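Local coordinates for ileal bile acid-binding protein (Danio rerio, PDB 3ELX), which binds bile acids such as cholate and, like other fatty-acid binding proteins, probably carries lipids within the cell, at residues C22-I27 against G123-V128; K81-I86 against I96-Y101. All blocks are in the same frame, centred on the assembly; numbering follows the deposited sequence.

Contact 1 (C22-I27 against G123-V128)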
loop_
_atom_site.group_PDB
_atom_site.type_symbol
_atom_site.label_atom_id
_atom_site.label_comp_id
_atom_site.label_asym_id
_atom_site.label_seq_id
_atom_site.Cartn_x
_atom_site.Cartn_y
_atom_site.Cartn_z
ATOM N N CYS A 22 5.699 -5.472 10.239
ATOM C CA CYS A 22 5.940 -4.202 10.914
ATOM C C CYS A 22 7.186 -4.278 11.796
ATOM O O CYS A 22 7.970 -3.330 11.854
ATOM C CB CYS A 22 4.720 -3.778 11.724
ATOM S SG CYS A 22 3.334 -3.205 10.732
ATOM N N LYS A 23 7.373 -5.414 12.460
ATOM C CA LYS A 23 8.572 -5.645 13.267
ATOM C C LYS A 23 9.844 -5.636 12.421
ATOM O O LYS A 23 10.875 -5.098 12.844
ATOM C CB LYS A 23 8.459 -6.956 14.042
ATOM C CG LYS A 23 7.528 -6.888 15.250
ATOM C CD LYS A 23 7.528 -8.192 16.036
ATOM C CE LYS A 23 6.645 -9.250 15.387
ATOM N NZ LYS A 23 6.796 -10.577 16.046
ATOM N N LEU A 24 9.775 -6.222 11.227
ATOM C CA LEU A 24 10.955 -6.317 10.366
ATOM C C LEU A 24 11.384 -4.951 9.826
ATOM O O LEU A 24 12.578 -4.639 9.813
ATOM C CB LEU A 24 10.740 -7.319 9.224
ATOM C CG LEU A 24 11.937 -7.629 8.315
ATOM C CD1 LEU A 24 13.112 -8.230 9.085
ATOM C CD2 LEU A 24 11.528 -8.540 7.166
ATOM N N ILE A 25 10.417 -4.134 9.406
ATOM C CA ILE A 25 10.722 -2.795 8.878
ATOM C C ILE A 25 10.910 -1.733 9.979
ATOM O O ILE A 25 11.117 -0.554 9.678
ATOM C CB ILE A 25 9.708 -2.311 7.797
ATOM C CG1 ILE A 25 8.316 -2.101 8.400
ATOM C CG2 ILE A 25 9.691 -3.268 6.595
ATOM C CD1 ILE A 25 7.426 -1.152 7.601
ATOM N N GLY A 26 10.825 -2.158 11.240
ATOM C CA GLY A 26 11.231 -1.327 12.378
ATOM C C GLY A 26 10.166 -0.462 13.028
ATOM O O GLY A 26 10.486 0.554 13.653
ATOM N N ILE A 27 8.903 -0.856 12.889
ATOM C CA ILE A 27 7.804 -0.172 13.570
ATOM C C ILE A 27 7.820 -0.540 15.061
ATOM O O ILE A 27 7.910 -1.726 15.402
ATOM C CB ILE A 27 6.418 -0.532 12.942
ATOM C CG1 ILE A 27 6.434 -0.375 11.409
ATOM C CG2 ILE A 27 5.275 0.270 13.594
ATOM C CD1 ILE A 27 6.740 1.027 10.893
ATOM N N GLY A 123 14.906 -13.330 7.832
ATOM C CA GLY A 123 14.343 -13.816 6.585
ATOM C C GLY A 123 13.342 -12.830 6.032
ATOM O O GLY A 123 13.425 -11.628 6.295
ATOM N N THR A 124 12.389 -13.353 5.272
ATOM C CA THR A 124 11.400 -12.527 4.606
ATOM C C THR A 124 10.190 -12.328 5.513
ATOM O O THR A 124 9.826 -13.219 6.285
ATOM C CB THR A 124 10.939 -13.179 3.291
ATOM O OG1 THR A 124 10.269 -14.415 3.583
ATOM C CG2 THR A 124 12.130 -13.458 2.389
ATOM N N ALA A 125 9.586 -11.146 5.443
ATOM C CA ALA A 125 8.272 -10.936 6.034
ATOM C C ALA A 125 7.371 -10.303 4.997
ATOM O O ALA A 125 7.772 -9.367 4.299
ATOM C CB ALA A 125 8.343 -10.070 7.277
ATOM N N VAL A 126 6.158 -10.835 4.914
ATOM C CA VAL A 126 5.187 -10.438 3.902
ATOM C C VAL A 126 3.866 -10.038 4.559
ATOM O O VAL A 126 3.280 -10.811 5.335
ATOM C CB VAL A 126 4.919 -11.573 2.893
ATOM C CG1 VAL A 126 3.924 -11.119 1.830
ATOM C CG2 VAL A 126 6.215 -12.032 2.230
ATOM N N LEU A 127 3.425 -8.825 4.258
ATOM C CA LEU A 127 2.110 -8.347 4.657
ATOM C C LEU A 127 1.180 -8.411 3.447
ATOM O O LEU A 127 1.488 -7.858 2.390
ATOM C CB LEU A 127 2.198 -6.911 5.169
ATOM C CG LEU A 127 0.905 -6.111 5.323
ATOM C CD1 LEU A 127 -0.033 -6.734 6.355
ATOM C CD2 LEU A 127 1.238 -4.660 5.688
ATOM N N VAL A 128 0.058 -9.107 3.603
ATOM C CA VAL A 128 -0.971 -9.133 2.571
ATOM C C VAL A 128 -2.242 -8.499 3.115
ATOM O O VAL A 128 -2.814 -8.983 4.086
ATOM C CB VAL A 128 -1.302 -10.569 2.095
ATOM C CG1 VAL A 128 -2.321 -10.525 0.956
ATOM C CG2 VAL A 128 -0.043 -11.327 1.662
#
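The helix-turn-helix that closes the barrel of fatty-acid binding proteins meets strand 124-133 here through L24, in the last turn of helix 18-24, and A125 on the strand. The contact is small and apolar, and one methyl group does most of the work. CD2 of L24 lies 3.5 Å from CB of A125. The same methyl is 3.7 Å from the carbonyl O of G123, where the chain leads into the strand, and it is CD2, not CD1, that carries the contact. CB of L24 points toward the strand, and a chi1 of -174° carries CG beside the carbonyl carbon, placing CD2 on the alanine. CB of L24 also approaches CB of A125, at 4.1 Å, and the alanine methyl is thus met by the base of the leucine as well as by one of its ends.

The strand belongs to the antiparallel barrel of this calycin family, and A125 pairs through its backbone with A118 on the adjoining strand 111-119. L24 touches A118 too, spanning two strands, while L127, further along, packs against Y18 and F21 of the same helix. T124 and V126 carry their CB atoms away from the helix.

The last turn of the helix closes in a Schellman motif, with G26 the first residue to leave helical angles. I27 N bonds to C22 O at 2.8 Å, and a weaker bond runs from G26 N to K23 O. G26 has a positive phi of 92°, at which a CB would be pressed against the carbonyl O of I25. The chain then turns toward helix 29-34, where I32 receives the side chains of C22, K23 and I27.

Contact 2 (K81-I86 against I96-Y101)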
loop_
_atom_site.group_PDB
_atom_site.type_symbol
_atom_site.label_atom_id
_atom_site.label_comp_id
_atom_site.label_asym_id
_atom_site.label_seq_id
_atom_site.Cartn_x
_atom_site.Cartn_y
_atom_site.Cartn_z
ATOM N N LYS A 81 9.002 10.050 4.402
ATOM C CA LYS A 81 10.239 10.223 3.640
ATOM C C LYS A 81 9.968 10.385 2.142
ATOM O O LYS A 81 9.274 9.570 1.526
ATOM C CB LYS A 81 11.190 9.055 3.896
ATOM C CG LYS A 81 12.640 9.345 3.549
ATOM C CD LYS A 81 13.602 8.609 4.487
ATOM C CE LYS A 81 14.002 9.461 5.695
ATOM N NZ LYS A 81 12.916 9.600 6.717
ATOM N N LYS A 82 10.519 11.450 1.568
ATOM C CA LYS A 82 10.303 11.771 0.163
ATOM C C LYS A 82 11.298 11.043 -0.723
ATOM O O LYS A 82 12.486 10.951 -0.413
ATOM C CB LYS A 82 10.404 13.284 -0.069
ATOM C CG LYS A 82 9.437 14.110 0.771
ATOM C CD LYS A 82 9.727 15.592 0.611
ATOM C CE LYS A 82 8.960 16.420 1.637
ATOM N NZ LYS A 82 9.438 17.828 1.667
ATOM N N PHE A 83 10.797 10.501 -1.826
ATOM C CA PHE A 83 11.654 9.848 -2.803
ATOM C C PHE A 83 11.120 10.072 -4.209
ATOM O O PHE A 83 10.028 10.616 -4.393
ATOM C CB PHE A 83 11.844 8.349 -2.483
ATOM C CG PHE A 83 10.596 7.510 -2.632
ATOM C CD1 PHE A 83 9.641 7.452 -1.615
ATOM C CD2 PHE A 83 10.399 6.731 -3.772
ATOM C CE1 PHE A 83 8.502 6.664 -1.752
ATOM C CE2 PHE A 83 9.267 5.936 -3.919
ATOM C CZ PHE A 83 8.309 5.893 -2.908
ATOM N N LYS A 84 11.922 9.702 -5.197
ATOM C CA LYS A 84 11.468 9.688 -6.569
ATOM C C LYS A 84 11.522 8.246 -7.055
ATOM O O LYS A 84 12.517 7.541 -6.855
ATOM C CB LYS A 84 12.306 10.616 -7.442
ATOM C CG LYS A 84 11.699 10.859 -8.820
ATOM C CD LYS A 84 12.380 12.010 -9.552
ATOM C CE LYS A 84 11.558 13.280 -9.469
ATOM N NZ LYS A 84 10.282 13.178 -10.249
ATOM N N GLY A 85 10.430 7.797 -7.657
ATOM C CA GLY A 85 10.351 6.400 -8.061
ATOM C C GLY A 85 9.676 6.189 -9.392
ATOM O O GLY A 85 8.931 7.051 -9.873
ATOM N N ILE A 86 9.927 5.014 -9.961
ATOM C CA ILE A 86 9.289 4.605 -11.200
ATOM C C ILE A 86 8.481 3.346 -10.934
ATOM O O ILE A 86 9.029 2.259 -10.709
ATOM C CB ILE A 86 10.302 4.385 -12.355
ATOM C CG1 ILE A 86 11.240 5.590 -12.498
ATOM C CG2 ILE A 86 9.552 4.112 -13.668
ATOM C CD1 ILE A 86 12.395 5.362 -13.446
ATOM N N ILE A 96 5.575 -1.105 -6.757
ATOM C CA ILE A 96 6.200 0.112 -6.264
ATOM C C ILE A 96 7.379 -0.329 -5.421
ATOM O O ILE A 96 7.220 -1.087 -4.456
ATOM C CB ILE A 96 5.253 0.959 -5.393
ATOM C CG1 ILE A 96 3.938 1.232 -6.139
ATOM C CG2 ILE A 96 5.957 2.254 -4.970
ATOM C CD1 ILE A 96 2.919 2.034 -5.326
ATOM N N SER A 97 8.555 0.144 -5.806
ATOM C CA SER A 97 9.773 -0.197 -5.101
ATOM C C SER A 97 10.052 0.885 -4.057
ATOM O O SER A 97 10.730 1.886 -4.323
ATOM C CB SER A 97 10.932 -0.376 -6.091
ATOM O OG SER A 97 10.589 -1.367 -7.058
ATOM N N PHE A 98 9.505 0.688 -2.859
ATOM C CA PHE A 98 9.747 1.624 -1.759
ATOM C C PHE A 98 11.144 1.448 -1.149
ATOM O O PHE A 98 11.779 0.407 -1.310
ATOM C CB PHE A 98 8.716 1.424 -0.645
ATOM C CG PHE A 98 7.352 1.978 -0.946
ATOM C CD1 PHE A 98 7.066 3.316 -0.717
ATOM C CD2 PHE A 98 6.335 1.145 -1.403
ATOM C CE1 PHE A 98 5.789 3.826 -0.971
ATOM C CE2 PHE A 98 5.059 1.646 -1.656
ATOM C CZ PHE A 98 4.795 2.994 -1.447
ATOM N N PRO A 99 11.633 2.466 -0.423
ATOM C CA PRO A 99 12.911 2.308 0.263
ATOM C C PRO A 99 13.042 1.032 1.107
ATOM O O PRO A 99 14.063 0.341 1.019
ATOM C CB PRO A 99 12.962 3.548 1.153
ATOM C CG PRO A 99 12.303 4.584 0.304
ATOM C CD PRO A 99 11.102 3.834 -0.257
ATOM N N LYS A 100 12.010 0.717 1.884
ATOM C CA LYS A 100 12.093 -0.350 2.894
ATOM C C LYS A 100 11.471 -1.689 2.487
ATOM O O LYS A 100 11.634 -2.686 3.187
ATOM C CB LYS A 100 11.463 0.127 4.214
ATOM C CG LYS A 100 12.403 0.993 5.061
ATOM C CD LYS A 100 12.012 0.991 6.535
ATOM C CE LYS A 100 11.306 2.279 6.934
ATOM N NZ LYS A 100 12.290 3.345 7.278
ATOM N N TYR A 101 10.750 -1.721 1.373
ATOM C CA TYR A 101 10.034 -2.939 0.980
ATOM C C TYR A 101 9.544 -2.827 -0.452
ATOM O O TYR A 101 9.524 -1.730 -1.024
ATOM C CB TYR A 101 8.845 -3.218 1.920
ATOM C CG TYR A 101 7.845 -2.079 2.015
ATOM C CD1 TYR A 101 6.716 -2.046 1.211
ATOM C CD2 TYR A 101 8.038 -1.035 2.922
ATOM C CE1 TYR A 101 5.798 -0.989 1.295
ATOM C CE2 TYR A 101 7.136 0.020 3.016
ATOM C CZ TYR A 101 6.017 0.034 2.204
ATOM O OH TYR A 101 5.125 1.085 2.311
HETATM O O HOH W 1 8.501 2.082 -7.908
HETATM O O HOH W 2 9.052 -0.838 -9.316
#
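F83 on strand 82-90 meets F98 and P99, in the loop that follows strand 93-97, at the edge of the hairpin these strands form in the fatty-acid binding protein barrel. The backbones stand well apart here, F83 CA and P99 CA being 8.2 Å from each other, and the benzyl group of F83 fills the interval. CB of F83 points toward the facing segment, and with CG between the backbone N and the carbonyl carbon (chi1 67°) the ring brings CZ to F98.

The aromatic contact is an inclined one. The F83 and F98 planes make an angle of 65° with centroids 5.6 Å apart, and the closest atoms are F83 CZ and F98 CD1 at 3.6 Å. A CH-pi contact adds to it: CD of P99 stands over one face of F83, 4.2 Å from the ring centroid and 12° off the normal. An alanine in place of F83 would probably open a gap between strand 82-90 and the loop after strand 93-97, leaving the F98 ring without its neighbour and P99 CD without a face to rest on.

F98 is also flanked within its own segment, by I96 CG2 near the rim of one face and Y101 OH over the centre of the other. Y101 contacts cholate in another crystal structure of this protein, as does V78, whose side chain lies about 6 Å from that of F98 at the nearest atoms. F98, at least, lies beside residues of the cholate sites.

Between these two segments two waters provide polar links. One water accepts from S97 N at 2.9 Å and donates weakly to I86 O. A second, also weakly bound to I86 O, lies 2.8 Å from S97 OG, a hydroxyl hydrogen-bonded as well to Q102 NE2.

Overall arrangement
Contacts 1 and 2 lie about 16 Å apart, centre to centre, and reach the same antiparallel sheet, contact 1 at strand 124-133 and contact 2 at the hairpin of strands 82-90 and 93-97. Along the chain they are nested: 22-27 comes first, then 81-86 and 96-101, and 123-128 last. The two meet in the turn that follows helix 18-24, where I25 O packs on K100 CD at 3.6 Å. Y101 extends the connection, its ring edge-to-face with F21 of that helix. The helical lid therefore borders both barrel regions, next to a tyrosine that contacts cholate in another structure of this protein.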